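Local structure of tetratricopeptide repeat protein (Parabacteroides merdae ATCC 43184, 4R7S) at residues 115-120 with 130-135; 165-170 with 181-186; 209-214 with 240-245; 232-237 with 249-254. The protein is of unknown function but, as a tetratricopeptide repeat protein, probably serves as a helical scaffold for binding other proteins or peptides. One frame throughout, in Å; residues are numbered along the deposited sequence.

Contact 1: residues 115-120 with 130-135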
loop_
_atom_site.group_PDB
_atom_site.type_symbol
_atom_site.label_atom_id
_atom_site.label_comp_id
_atom_site.label_asym_id
_atom_site.label_seq_id
_atom_site.Cartn_x
_atom_site.Cartn_y
_atom_site.Cartn_z
ATOM N N ARG A 115 -3.806 -4.864 8.126
ATOM C CA ARG A 115 -4.868 -4.499 9.055
ATOM C C ARG A 115 -4.324 -3.498 10.056
ATOM O O ARG A 115 -5.018 -2.530 10.378
ATOM C CB ARG A 115 -5.482 -5.719 9.763
ATOM C CG ARG A 115 -6.834 -5.401 10.425
ATOM C CD ARG A 115 -7.510 -6.603 11.059
ATOM N NE ARG A 115 -6.769 -7.196 12.183
ATOM C CZ ARG A 115 -7.202 -8.240 12.886
ATOM N NH1 ARG A 115 -8.380 -8.797 12.611
ATOM N NH2 ARG A 115 -6.467 -8.735 13.869
ATOM N N GLY A 116 -3.085 -3.730 10.510
ATOM C CA GLY A 116 -2.378 -2.849 11.433
ATOM C C GLY A 116 -2.349 -1.418 10.933
ATOM O O GLY A 116 -2.744 -0.501 11.655
ATOM N N LEU A 117 -1.931 -1.229 9.673
ATOM C CA LEU A 117 -1.900 0.069 8.997
ATOM C C LEU A 117 -3.293 0.675 8.923
ATOM O O LEU A 117 -3.435 1.868 9.213
ATOM C CB LEU A 117 -1.335 -0.063 7.576
ATOM C CG LEU A 117 0.131 -0.487 7.421
ATOM C CD1 LEU A 117 0.513 -0.535 5.947
ATOM C CD2 LEU A 117 1.087 0.452 8.175
ATOM N N LEU A 118 -4.327 -0.140 8.533
ATOM C CA LEU A 118 -5.720 0.318 8.449
ATOM C C LEU A 118 -6.191 0.852 9.778
ATOM O O LEU A 118 -6.881 1.878 9.813
ATOM C CB LEU A 118 -6.686 -0.790 8.011
ATOM C CG LEU A 118 -6.808 -1.114 6.548
ATOM C CD1 LEU A 118 -7.907 -2.121 6.351
ATOM C CD2 LEU A 118 -7.116 0.135 5.712
ATOM N N TYR A 119 -5.838 0.144 10.873
ATOM C CA TYR A 119 -6.220 0.528 12.218
ATOM C C TYR A 119 -5.577 1.881 12.583
ATOM O O TYR A 119 -6.210 2.683 13.280
ATOM C CB TYR A 119 -5.837 -0.565 13.236
ATOM C CG TYR A 119 -6.833 -1.703 13.384
ATOM C CD1 TYR A 119 -8.208 -1.466 13.353
ATOM C CD2 TYR A 119 -6.402 -3.004 13.646
ATOM C CE1 TYR A 119 -9.128 -2.501 13.540
ATOM C CE2 TYR A 119 -7.310 -4.043 13.834
ATOM C CZ TYR A 119 -8.675 -3.789 13.776
ATOM O OH TYR A 119 -9.575 -4.806 13.976
ATOM N N ILE A 120 -4.342 2.152 12.079
ATOM C CA ILE A 120 -3.661 3.425 12.329
ATOM C C ILE A 120 -4.502 4.522 11.669
ATOM O O ILE A 120 -4.909 5.470 12.339
ATOM C CB ILE A 120 -2.181 3.435 11.854
ATOM C CG1 ILE A 120 -1.281 2.579 12.751
ATOM C CG2 ILE A 120 -1.640 4.868 11.763
ATOM C CD1 ILE A 120 0.113 2.291 12.136
ATOM N N GLN A 130 -1.510 -4.237 18.665
ATOM C CA GLN A 130 -1.685 -5.674 18.870
ATOM C C GLN A 130 -1.361 -6.491 17.593
ATOM O O GLN A 130 -0.778 -7.573 17.698
ATOM C CB GLN A 130 -3.092 -5.971 19.409
ATOM C CG GLN A 130 -3.257 -5.454 20.842
ATOM C CD GLN A 130 -4.629 -5.637 21.458
ATOM O OE1 GLN A 130 -5.316 -6.645 21.243
ATOM N NE2 GLN A 130 -5.013 -4.701 22.325
ATOM N N ASP A 131 -1.651 -5.929 16.406
ATOM C CA ASP A 131 -1.357 -6.559 15.117
ATOM C C ASP A 131 0.138 -6.536 14.803
ATOM O O ASP A 131 0.644 -7.511 14.241
ATOM C CB ASP A 131 -2.160 -5.904 13.976
ATOM C CG ASP A 131 -3.615 -6.359 13.871
ATOM O OD1 ASP A 131 -4.011 -7.287 14.620
ATOM O OD2 ASP A 131 -4.354 -5.784 13.052
ATOM N N PHE A 132 0.854 -5.455 15.173
ATOM C CA PHE A 132 2.307 -5.406 14.940
ATOM C C PHE A 132 3.016 -6.311 15.962
ATOM O O PHE A 132 3.955 -7.025 15.593
ATOM C CB PHE A 132 2.852 -3.971 14.935
ATOM C CG PHE A 132 2.181 -3.084 13.908
ATOM C CD1 PHE A 132 2.126 -3.458 12.565
ATOM C CD2 PHE A 132 1.602 -1.875 14.280
ATOM C CE1 PHE A 132 1.473 -2.659 11.624
ATOM C CE2 PHE A 132 0.971 -1.058 13.330
ATOM C CZ PHE A 132 0.909 -1.455 12.011
ATOM N N ASP A 133 2.476 -6.395 17.190
ATOM C CA ASP A 133 3.032 -7.306 18.201
ATOM C C ASP A 133 2.864 -8.765 17.770
ATOM O O ASP A 133 3.793 -9.548 17.947
ATOM C CB ASP A 133 2.392 -7.081 19.572
ATOM C CG ASP A 133 2.839 -5.815 20.286
ATOM O OD1 ASP A 133 3.989 -5.357 20.038
ATOM O OD2 ASP A 133 2.060 -5.304 21.135
ATOM N N LYS A 134 1.697 -9.119 17.168
ATOM C CA LYS A 134 1.402 -10.473 16.681
ATOM C C LYS A 134 2.441 -10.901 15.670
ATOM O O LYS A 134 2.871 -12.046 15.727
ATOM C CB LYS A 134 -0.019 -10.575 16.073
ATOM C CG LYS A 134 -0.555 -12.011 15.915
ATOM C CD LYS A 134 -0.967 -12.683 17.239
ATOM C CE LYS A 134 -1.274 -14.152 17.082
ATOM N NZ LYS A 134 -1.575 -14.794 18.390
ATOM N N ILE A 135 2.857 -9.988 14.754
ATOM C CA ILE A 135 3.898 -10.263 13.754
ATOM C C ILE A 135 5.222 -10.584 14.469
ATOM O O ILE A 135 5.805 -11.635 14.224
ATOM C CB ILE A 135 4.083 -9.112 12.727
ATOM C CG1 ILE A 135 2.760 -8.788 12.016
ATOM C CG2 ILE A 135 5.194 -9.482 11.718
ATOM C CD1 ILE A 135 2.734 -7.610 11.123
#

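Contact 2: residues 165-170 with 181-186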
loop_
_atom_site.group_PDB
_atom_site.type_symbol
_atom_site.label_atom_id
_atom_site.label_comp_id
_atom_site.label_asym_id
_atom_site.label_seq_id
_atom_site.Cartn_x
_atom_site.Cartn_y
_atom_site.Cartn_z
ATOM N N ILE A 165 12.427 4.266 17.730
ATOM C CA ILE A 165 12.258 3.142 16.797
ATOM C C ILE A 165 12.956 3.450 15.465
ATOM O O ILE A 165 13.722 2.615 14.982
ATOM C CB ILE A 165 10.773 2.770 16.590
ATOM C CG1 ILE A 165 10.124 2.392 17.932
ATOM C CG2 ILE A 165 10.643 1.631 15.542
ATOM C CD1 ILE A 165 8.592 2.346 17.956
ATOM N N PHE A 166 12.702 4.641 14.888
ATOM C CA PHE A 166 13.337 5.041 13.634
ATOM C C PHE A 166 14.830 5.127 13.805
ATOM O O PHE A 166 15.542 4.758 12.888
ATOM C CB PHE A 166 12.806 6.392 13.120
ATOM C CG PHE A 166 11.515 6.310 12.359
ATOM C CD1 PHE A 166 11.463 5.696 11.110
ATOM C CD2 PHE A 166 10.357 6.873 12.865
ATOM C CE1 PHE A 166 10.258 5.623 10.395
ATOM C CE2 PHE A 166 9.160 6.815 12.146
ATOM C CZ PHE A 166 9.113 6.178 10.923
ATOM N N ASN A 167 15.318 5.608 14.954
ATOM C CA ASN A 167 16.767 5.688 15.138
ATOM C C ASN A 167 17.373 4.276 15.175
ATOM O O ASN A 167 18.429 4.040 14.566
ATOM C CB ASN A 167 17.157 6.498 16.389
ATOM C CG ASN A 167 16.868 7.978 16.274
ATOM O OD1 ASN A 167 16.775 8.556 15.176
ATOM N ND2 ASN A 167 16.726 8.635 17.425
ATOM N N TYR A 168 16.673 3.338 15.834
ATOM C CA TYR A 168 17.134 1.964 15.935
ATOM C C TYR A 168 17.195 1.307 14.546
ATOM O O TYR A 168 18.223 0.721 14.211
ATOM C CB TYR A 168 16.260 1.143 16.910
ATOM C CG TYR A 168 16.562 -0.342 16.860
ATOM C CD1 TYR A 168 17.810 -0.834 17.247
ATOM C CD2 TYR A 168 15.630 -1.248 16.351
ATOM C CE1 TYR A 168 18.109 -2.194 17.171
ATOM C CE2 TYR A 168 15.902 -2.620 16.312
ATOM C CZ TYR A 168 17.149 -3.086 16.711
ATOM O OH TYR A 168 17.445 -4.429 16.664
ATOM N N LEU A 169 16.104 1.407 13.755
ATOM C CA LEU A 169 15.989 0.812 12.424
ATOM C C LEU A 169 17.053 1.342 11.476
ATOM O O LEU A 169 17.622 0.565 10.707
ATOM C CB LEU A 169 14.594 1.046 11.820
ATOM C CG LEU A 169 13.412 0.349 12.504
ATOM C CD1 LEU A 169 12.061 0.725 11.824
ATOM C CD2 LEU A 169 13.590 -1.161 12.534
ATOM N N ILE A 170 17.309 2.659 11.521
ATOM C CA ILE A 170 18.289 3.365 10.687
ATOM C C ILE A 170 19.704 2.952 11.123
ATOM O O ILE A 170 20.550 2.766 10.262
ATOM C CB ILE A 170 18.052 4.915 10.726
ATOM C CG1 ILE A 170 16.759 5.273 9.930
ATOM C CG2 ILE A 170 19.281 5.722 10.234
ATOM C CD1 ILE A 170 16.403 6.749 9.773
ATOM N N GLU A 181 12.829 8.803 5.141
ATOM C CA GLU A 181 11.579 9.422 4.685
ATOM C C GLU A 181 10.523 9.369 5.799
ATOM O O GLU A 181 9.775 10.338 5.993
ATOM C CB GLU A 181 11.055 8.740 3.412
ATOM C CG GLU A 181 11.904 9.024 2.175
ATOM C CD GLU A 181 11.192 8.990 0.832
ATOM O OE1 GLU A 181 9.948 8.825 0.814
ATOM O OE2 GLU A 181 11.879 9.148 -0.205
ATOM N N GLY A 182 10.495 8.259 6.524
ATOM C CA GLY A 182 9.597 8.060 7.658
ATOM C C GLY A 182 10.015 8.925 8.834
ATOM O O GLY A 182 9.191 9.627 9.424
ATOM N N ARG A 183 11.324 8.923 9.141
ATOM C CA ARG A 183 11.868 9.732 10.222
ATOM C C ARG A 183 11.695 11.219 9.919
ATOM O O ARG A 183 11.334 11.964 10.840
ATOM C CB ARG A 183 13.347 9.400 10.518
ATOM C CG ARG A 183 13.793 10.001 11.840
ATOM C CD ARG A 183 15.130 9.480 12.303
ATOM N NE ARG A 183 16.190 9.983 11.450
ATOM C CZ ARG A 183 17.459 9.635 11.571
ATOM N NH1 ARG A 183 17.833 8.798 12.528
ATOM N NH2 ARG A 183 18.371 10.136 10.750
ATOM N N ALA A 184 11.953 11.658 8.653
ATOM C CA ALA A 184 11.774 13.070 8.271
ATOM C C ALA A 184 10.320 13.510 8.517
ATOM O O ALA A 184 10.094 14.590 9.049
ATOM C CB ALA A 184 12.154 13.305 6.809
ATOM N N ASP A 185 9.349 12.650 8.177
ATOM C CA ASP A 185 7.927 12.939 8.356
ATOM C C ASP A 185 7.611 13.098 9.831
ATOM O O ASP A 185 6.803 13.962 10.192
ATOM C CB ASP A 185 7.035 11.856 7.713
ATOM C CG ASP A 185 5.577 12.280 7.617
ATOM O OD1 ASP A 185 5.294 13.271 6.907
ATOM O OD2 ASP A 185 4.726 11.654 8.298
ATOM N N LEU A 186 8.253 12.282 10.677
ATOM C CA LEU A 186 8.094 12.367 12.127
ATOM C C LEU A 186 8.637 13.701 12.626
ATOM O O LEU A 186 7.974 14.365 13.425
ATOM C CB LEU A 186 8.817 11.209 12.846
ATOM C CG LEU A 186 9.080 11.425 14.339
ATOM C CD1 LEU A 186 7.809 11.310 15.148
ATOM C CD2 LEU A 186 10.056 10.443 14.827
#

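Contact 3: residues 209-214 with 240-245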
loop_
_atom_site.group_PDB
_atom_site.type_symbol
_atom_site.label_atom_id
_atom_site.label_comp_id
_atom_site.label_asym_id
_atom_site.label_seq_id
_atom_site.Cartn_x
_atom_site.Cartn_y
_atom_site.Cartn_z
ATOM N N PRO A 209 14.027 10.302 -4.359
ATOM C CA PRO A 209 12.896 10.491 -3.433
ATOM C C PRO A 209 11.522 10.141 -4.021
ATOM O O PRO A 209 11.315 10.162 -5.241
ATOM C CB PRO A 209 12.958 11.995 -3.102
ATOM C CG PRO A 209 14.324 12.429 -3.489
ATOM C CD PRO A 209 14.696 11.589 -4.653
ATOM N N THR A 210 10.575 9.833 -3.122
ATOM C CA THR A 210 9.189 9.574 -3.489
ATOM C C THR A 210 8.485 10.919 -3.648
ATOM O O THR A 210 9.015 11.950 -3.206
ATOM C CB THR A 210 8.476 8.674 -2.444
ATOM O OG1 THR A 210 8.234 9.410 -1.235
ATOM C CG2 THR A 210 9.228 7.373 -2.165
ATOM N N ALA A 211 7.279 10.900 -4.240
ATOM C CA ALA A 211 6.429 12.073 -4.413
ATOM C C ALA A 211 6.121 12.696 -3.042
ATOM O O ALA A 211 6.149 13.925 -2.888
ATOM C CB ALA A 211 5.139 11.664 -5.110
ATOM N N ASN A 212 5.895 11.818 -2.026
ATOM C CA ASN A 212 5.610 12.169 -0.637
ATOM C C ASN A 212 6.713 13.035 -0.050
ATOM O O ASN A 212 6.417 13.995 0.668
ATOM C CB ASN A 212 5.439 10.898 0.191
ATOM C CG ASN A 212 4.051 10.312 0.150
ATOM O OD1 ASN A 212 3.179 10.728 -0.603
ATOM N ND2 ASN A 212 3.808 9.328 0.975
ATOM N N LEU A 213 7.982 12.722 -0.393
ATOM C CA LEU A 213 9.121 13.467 0.095
ATOM C C LEU A 213 9.205 14.831 -0.590
ATOM O O LEU A 213 9.659 15.790 0.048
ATOM C CB LEU A 213 10.437 12.678 -0.037
ATOM C CG LEU A 213 11.530 13.139 0.934
ATOM C CD1 LEU A 213 11.179 12.789 2.392
ATOM C CD2 LEU A 213 12.910 12.660 0.504
ATOM N N TYR A 214 8.720 14.946 -1.848
ATOM C CA TYR A 214 8.699 16.249 -2.520
ATOM C C TYR A 214 7.642 17.126 -1.848
ATOM O O TYR A 214 7.919 18.291 -1.585
ATOM C CB TYR A 214 8.458 16.126 -4.031
ATOM C CG TYR A 214 9.710 15.894 -4.851
ATOM C CD1 TYR A 214 10.511 16.959 -5.253
ATOM C CD2 TYR A 214 10.075 14.613 -5.255
ATOM C CE1 TYR A 214 11.674 16.754 -6.001
ATOM C CE2 TYR A 214 11.227 14.395 -6.021
ATOM C CZ TYR A 214 12.011 15.473 -6.411
ATOM O OH TYR A 214 13.117 15.279 -7.216
HETATM N N MSE A 240 4.495 13.165 -10.408
HETATM C CA MSE A 240 4.833 11.834 -9.906
HETATM C C MSE A 240 3.592 11.054 -9.421
HETATM O O MSE A 240 3.722 9.929 -8.914
HETATM C CB MSE A 240 5.882 11.953 -8.795
HETATM C CG MSE A 240 7.254 12.299 -9.345
HETATM SE SE MSE A 240 8.569 12.631 -7.968
HETATM C CE MSE A 240 8.886 10.746 -7.433
ATOM N N GLY A 241 2.408 11.648 -9.599
ATOM C CA GLY A 241 1.144 11.015 -9.243
ATOM C C GLY A 241 0.622 11.208 -7.832
ATOM O O GLY A 241 -0.209 10.408 -7.385
ATOM N N TYR A 242 1.054 12.278 -7.127
ATOM C CA TYR A 242 0.530 12.587 -5.790
ATOM C C TYR A 242 -0.904 13.081 -5.930
ATOM O O TYR A 242 -1.191 13.760 -6.922
ATOM C CB TYR A 242 1.400 13.658 -5.092
ATOM C CG TYR A 242 1.090 13.843 -3.619
ATOM C CD1 TYR A 242 1.754 13.097 -2.644
ATOM C CD2 TYR A 242 0.141 14.768 -3.197
ATOM C CE1 TYR A 242 1.461 13.254 -1.287
ATOM C CE2 TYR A 242 -0.149 14.942 -1.844
ATOM C CZ TYR A 242 0.515 14.184 -0.891
ATOM O OH TYR A 242 0.231 14.361 0.442
ATOM N N ASN A 243 -1.793 12.782 -4.938
ATOM C CA ASN A 243 -3.205 13.205 -4.918
ATOM C C ASN A 243 -3.388 14.618 -5.513
ATOM O O ASN A 243 -2.938 15.616 -4.933
ATOM C CB ASN A 243 -3.822 13.138 -3.508
ATOM C CG ASN A 243 -5.334 13.302 -3.513
ATOM O OD1 ASN A 243 -5.874 14.396 -3.685
ATOM N ND2 ASN A 243 -6.058 12.213 -3.355
ATOM N N LYS A 244 -4.040 14.662 -6.692
ATOM C CA LYS A 244 -4.312 15.859 -7.492
ATOM C C LYS A 244 -5.138 16.889 -6.755
ATOM O O LYS A 244 -4.892 18.072 -6.953
ATOM C CB LYS A 244 -4.991 15.493 -8.820
ATOM C CG LYS A 244 -4.029 15.582 -10.012
ATOM C CD LYS A 244 -4.354 14.544 -11.091
ATOM C CE LYS A 244 -3.613 14.786 -12.388
ATOM N NZ LYS A 244 -2.184 14.381 -12.312
ATOM N N GLU A 245 -6.089 16.460 -5.899
ATOM C CA GLU A 245 -6.933 17.384 -5.107
ATOM C C GLU A 245 -6.107 18.116 -4.054
ATOM O O GLU A 245 -6.188 19.342 -3.959
ATOM C CB GLU A 245 -8.094 16.662 -4.388
ATOM C CG GLU A 245 -9.117 15.962 -5.261
ATOM C CD GLU A 245 -10.102 15.166 -4.424
ATOM O OE1 GLU A 245 -9.718 14.080 -3.929
ATOM O OE2 GLU A 245 -11.237 15.656 -4.217
#

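Contact 4: residues 232-237 with 249-254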
loop_
_atom_site.group_PDB
_atom_site.type_symbol
_atom_site.label_atom_id
_atom_site.label_comp_id
_atom_site.label_asym_id
_atom_site.label_seq_id
_atom_site.Cartn_x
_atom_site.Cartn_y
_atom_site.Cartn_z
ATOM N N LEU A 232 7.617 24.559 -6.840
ATOM C CA LEU A 232 8.441 23.735 -7.743
ATOM C C LEU A 232 8.405 22.273 -7.302
ATOM O O LEU A 232 8.200 21.392 -8.143
ATOM C CB LEU A 232 9.892 24.258 -7.828
ATOM C CG LEU A 232 10.096 25.678 -8.421
ATOM C CD1 LEU A 232 11.496 26.185 -8.161
ATOM C CD2 LEU A 232 9.768 25.742 -9.921
ATOM N N ASP A 233 8.509 22.041 -5.961
ATOM C CA ASP A 233 8.435 20.722 -5.344
ATOM C C ASP A 233 7.015 20.138 -5.442
ATOM O O ASP A 233 6.876 18.957 -5.795
ATOM C CB ASP A 233 8.902 20.787 -3.878
ATOM C CG ASP A 233 10.409 20.737 -3.668
ATOM O OD1 ASP A 233 11.153 20.552 -4.670
ATOM O OD2 ASP A 233 10.844 20.865 -2.512
ATOM N N PHE A 234 5.958 20.962 -5.179
ATOM C CA PHE A 234 4.575 20.483 -5.302
ATOM C C PHE A 234 4.276 20.069 -6.741
ATOM O O PHE A 234 3.687 19.000 -6.944
ATOM C CB PHE A 234 3.563 21.527 -4.814
ATOM C CG PHE A 234 3.622 21.876 -3.338
ATOM C CD1 PHE A 234 3.939 20.906 -2.384
ATOM C CD2 PHE A 234 3.332 23.160 -2.901
ATOM C CE1 PHE A 234 3.996 21.227 -1.024
ATOM C CE2 PHE A 234 3.392 23.482 -1.541
ATOM C CZ PHE A 234 3.730 22.513 -0.610
ATOM N N LYS A 235 4.749 20.863 -7.743
ATOM C CA LYS A 235 4.574 20.519 -9.163
ATOM C C LYS A 235 5.258 19.192 -9.492
ATOM O O LYS A 235 4.646 18.321 -10.120
ATOM C CB LYS A 235 5.105 21.629 -10.074
ATOM C CG LYS A 235 4.053 22.673 -10.410
ATOM C CD LYS A 235 4.670 24.049 -10.556
ATOM C CE LYS A 235 3.672 25.094 -11.017
ATOM N NZ LYS A 235 3.324 24.962 -12.463
ATOM N N LYS A 236 6.493 19.011 -8.991
ATOM C CA LYS A 236 7.265 17.791 -9.191
ATOM C C LYS A 236 6.522 16.551 -8.605
ATOM O O LYS A 236 6.429 15.523 -9.292
ATOM C CB LYS A 236 8.680 17.940 -8.609
ATOM C CG LYS A 236 9.571 16.692 -8.780
ATOM C CD LYS A 236 9.908 16.340 -10.221
ATOM C CE LYS A 236 10.483 14.946 -10.328
ATOM N NZ LYS A 236 10.800 14.603 -11.736
ATOM N N ALA A 237 5.969 16.670 -7.375
ATOM C CA ALA A 237 5.187 15.602 -6.733
ATOM C C ALA A 237 3.904 15.288 -7.548
ATOM O O ALA A 237 3.524 14.121 -7.652
ATOM C CB ALA A 237 4.826 15.991 -5.301
ATOM N N GLU A 249 -4.607 22.118 -3.541
ATOM C CA GLU A 249 -4.742 22.961 -2.342
ATOM C C GLU A 249 -3.390 23.484 -1.833
ATOM O O GLU A 249 -3.339 24.619 -1.347
ATOM C CB GLU A 249 -5.460 22.213 -1.193
ATOM C CG GLU A 249 -6.864 21.707 -1.511
ATOM C CD GLU A 249 -7.950 22.692 -1.921
ATOM O OE1 GLU A 249 -7.877 23.892 -1.560
ATOM O OE2 GLU A 249 -8.923 22.228 -2.559
ATOM N N LEU A 250 -2.318 22.645 -1.905
ATOM C CA LEU A 250 -0.967 23.019 -1.470
ATOM C C LEU A 250 -0.422 24.106 -2.372
ATOM O O LEU A 250 0.100 25.105 -1.885
ATOM C CB LEU A 250 -0.014 21.799 -1.485
ATOM C CG LEU A 250 -0.269 20.686 -0.481
ATOM C CD1 LEU A 250 0.607 19.490 -0.784
ATOM C CD2 LEU A 250 -0.091 21.171 0.957
ATOM N N LEU A 251 -0.595 23.928 -3.693
ATOM C CA LEU A 251 -0.193 24.894 -4.710
ATOM C C LEU A 251 -0.843 26.251 -4.490
ATOM O O LEU A 251 -0.138 27.251 -4.628
ATOM C CB LEU A 251 -0.476 24.372 -6.123
ATOM C CG LEU A 251 0.614 23.423 -6.628
ATOM C CD1 LEU A 251 0.116 22.555 -7.764
ATOM C CD2 LEU A 251 1.901 24.188 -6.996
ATOM N N LYS A 252 -2.152 26.302 -4.091
ATOM C CA LYS A 252 -2.854 27.573 -3.782
ATOM C C LYS A 252 -2.152 28.356 -2.647
ATOM O O LYS A 252 -2.208 29.592 -2.636
ATOM C CB LYS A 252 -4.318 27.334 -3.370
ATOM C CG LYS A 252 -5.250 26.908 -4.491
ATOM C CD LYS A 252 -6.517 26.172 -3.981
ATOM C CE LYS A 252 -7.351 26.951 -2.971
ATOM N NZ LYS A 252 -8.670 26.299 -2.708
ATOM N N LEU A 253 -1.501 27.643 -1.697
ATOM C CA LEU A 253 -0.833 28.288 -0.561
ATOM C C LEU A 253 0.499 28.969 -0.979
ATOM O O LEU A 253 1.027 29.797 -0.222
ATOM C CB LEU A 253 -0.609 27.301 0.611
ATOM C CG LEU A 253 -1.818 26.459 1.084
ATOM C CD1 LEU A 253 -1.461 25.646 2.270
ATOM C CD2 LEU A 253 -3.058 27.312 1.403
ATOM N N THR A 254 0.994 28.671 -2.200
ATOM C CA THR A 254 2.218 29.268 -2.762
ATOM C C THR A 254 1.926 30.489 -3.660
ATOM O O THR A 254 2.874 31.169 -4.056
ATOM C CB THR A 254 2.996 28.228 -3.598
ATOM O OG1 THR A 254 2.278 27.957 -4.797
ATOM C CG2 THR A 254 3.289 26.933 -2.842
#

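Contact 1: residues 115-120 with 130-135
Arg115 and Asp131 face each other across an antiparallel helix hairpin of the tetratricopeptide repeat type; the segments 115-120 and 130-135, on helices 109-121 and 125-138, run antiparallel at 159°, their axes 9.2 Å apart at closest. The polar part is one side-on salt bridge. Arg115 NE reaches Asp131 OD2 at 2.9 Å and Arg115 NH2 reaches Asp131 OD1 at the same 2.9 Å, each oxygen met on its syn side. Both bonds are nearly straight, and guanidinium and carboxylate lie within 12° of one plane. The arginine chain runs extended as far as CD and then bends at chi3, which turns its NE edge back onto the acid. NH1 has its own partner, Asn99 OD1 on helix 91-104, so the grip extends to the preceding helix. Tyr119 brings its ring edge up to the same carboxylate, Tyr119 CD2 lying 3.5 Å from Asp131 OD2.

The apolar part centres on Phe132, where the backbones come close. Phe132 CZ rests 3.4 Å from Gly116 C. A CB on Gly116 would point at this ring and clash with CE1, so the bare backbone is what admits the phenyl group. Farther along, Ile120, which also touches Ile151, Leu152 and Met155 of helix 143-156, crosses Phe132 at about a right angle; Ile120 CD1 touches the ring edge 3.7 Å from Phe132 CE2.

Contact 2: residues 165-170 with 181-186
Phe166 lays one face of its ring on the backbone of helix 178-189 where Gly182 passes into Arg183. Phe166 CZ sits 3.6 Å from Gly182 C and Phe166 CE1 lies 3.7 Å from Arg183 N, both backbone atoms toward the rim of the ring. A CB on Gly182 would run into CE1. Leu186 CD2 adds an apolar contact to Phe166 CD2 at 4.1 Å, and Leu147 and Ala150 of helix 143-156 also pack on the phenylalanine.

Arg183 carries the second group of contacts. Its CG stands opposite the backbone N (chi1 -166°), and the chain slides past Phe166 before bending at chi3. Ile170 CD1 then sits over the centre of one guanidinium face, 3.6 Å from Arg183 CZ. The polar link is a hydrogen bond from Arg183 NH1 to Asn167 OD1 at 2.9 Å, bent to 136° at the hydrogen, with the donor tilted out of the carbonyl plane. The stronger partner is Asp199 on helix 193-206, which forms a salt bridge with NH2. A leucine in place of Arg183 would probably leave Asp199 without this counter-charge, Asn167 OD1 without this donor and Ile170 without a flat group to lie on. Segments 165-170 and 181-186, antiparallel at 157° and closed by a phenylalanine over a glycine, are consistent with a helix hairpin of the tetratricopeptide repeat kind.

Contact 3: residues 209-214 with 240-245
Thr210 OG1 has two partners: it is hydrogen-bonded to Glu181 OE1 on helix 178-189, and Thr210 OG1 accepts a weak bond from Leu213 N at 3.4 Å. The second bond makes Thr210 the N-cap of helix 211-223 and helps to fix the turn on which Met240, a selenomethionine, comes to rest.

Across the contact no hydrogen bond forms. Met240 leads with its CB, 3.8 Å from Ala211 CB. Its chain then bends at chi3 (76°), carrying the terminal methyl over the start of the helix, where Met240 CE lies 3.3 Å from Pro209 O and also meets Ala211 N. Before the bend, Met240 SE passes the Tyr214 ring in an oblique Met-aromatic contact, 3.7 Å from Tyr214 CD2. That ring also meets Phe204 edge-to-face and packs on helix 227-238.

Tyr242 also packs on Ala211. Tyr242 CB is 4.2 Å from Ala211 CB, and the ring turns its edge to Asn212, with Tyr242 CE1 3.1 Å from Asn212 OD1 and amide and ring planes 73° apart. The oxygen therefore faces ring C-H rather than the pi face.

Between Met240 and Tyr242 the chain turns at Gly241, whose positive phi (89°) belongs to a Schellman motif ending helix 227-238; Asn243 then N-caps helix 244-252. This is consistent with the tight inter-helix turns of a tetratricopeptide repeat stack, here packing the linker after helix 227-238 on the start of helix 211-223.

Contact 4: residues 232-237 with 249-254
This is an apolar surface contact at the C-terminal end of the chain, between Phe234 of helix 227-238 and Leu250, Leu251 and Thr254 on and just after the last helix. Helix 244-252 sits here much as the capping helix at the end of many tetratricopeptide repeat arrays.

Phe234 is the piece inserted. Leu250 CB stands over the centre of the Phe234 ring, 3.7 Å from its centroid and 8° off the normal, a clear CH-pi contact. Farther along the same side chain, Leu250 CD1 reaches Phe234 CE1 at 3.8 Å. At the ring edge Thr254 CG2 approaches Phe234 CE2 to 3.7 Å. Leu251 deals with the root of the phenylalanine instead: Leu251 CD2 lies 3.8 Å from Phe234 CB. Leu251 CD2 also lies 4.3 Å from Lys235 CG, and the leucine packs on Ala231 and Glu238, about a turn before and after Phe234.

The first torsion of Thr254 (chi1 71°) places its methyl at the aromatic edge. Leu251 O accepts from Thr254 N at 3.0 Å; a second bond to it, from Thr254 OG1, is so short that it is doubtful. Replacing this phenylalanine by an alanine is likely to open a gap beneath Leu250 and leave the Thr254 methyl without its aromatic neighbour.

No hydrogen bond or salt bridge crosses between the two segments, so within this contact the final turns are held to helix 227-238 by shape and hydrophobic burial, while the Lys252-Glu249 salt bridge stays within 249-254.

From the N terminus, contact 1 is the first closure, bringing helix 125-138 back against helix 109-121 across nine intervening residues. Contact 2 repeats this in series, with ten residues between its segments on helices 159-172 and 178-189; their centres are about 18 Å apart and the contacts do not touch. Contact 3 spans a longer loop, 25 residues, and is tied to contact 2 through a side-chain hydrogen bond at its first segment. Contact 4 crosses it: 232-237 falls within the loop of contact 3, whereas 249-254 follows it. With centres about 10 Å apart and Tyr242 N close to Ala237 O, these two bind helices 211-223, 227-238 and 244-252 into the C-terminal end of the stack.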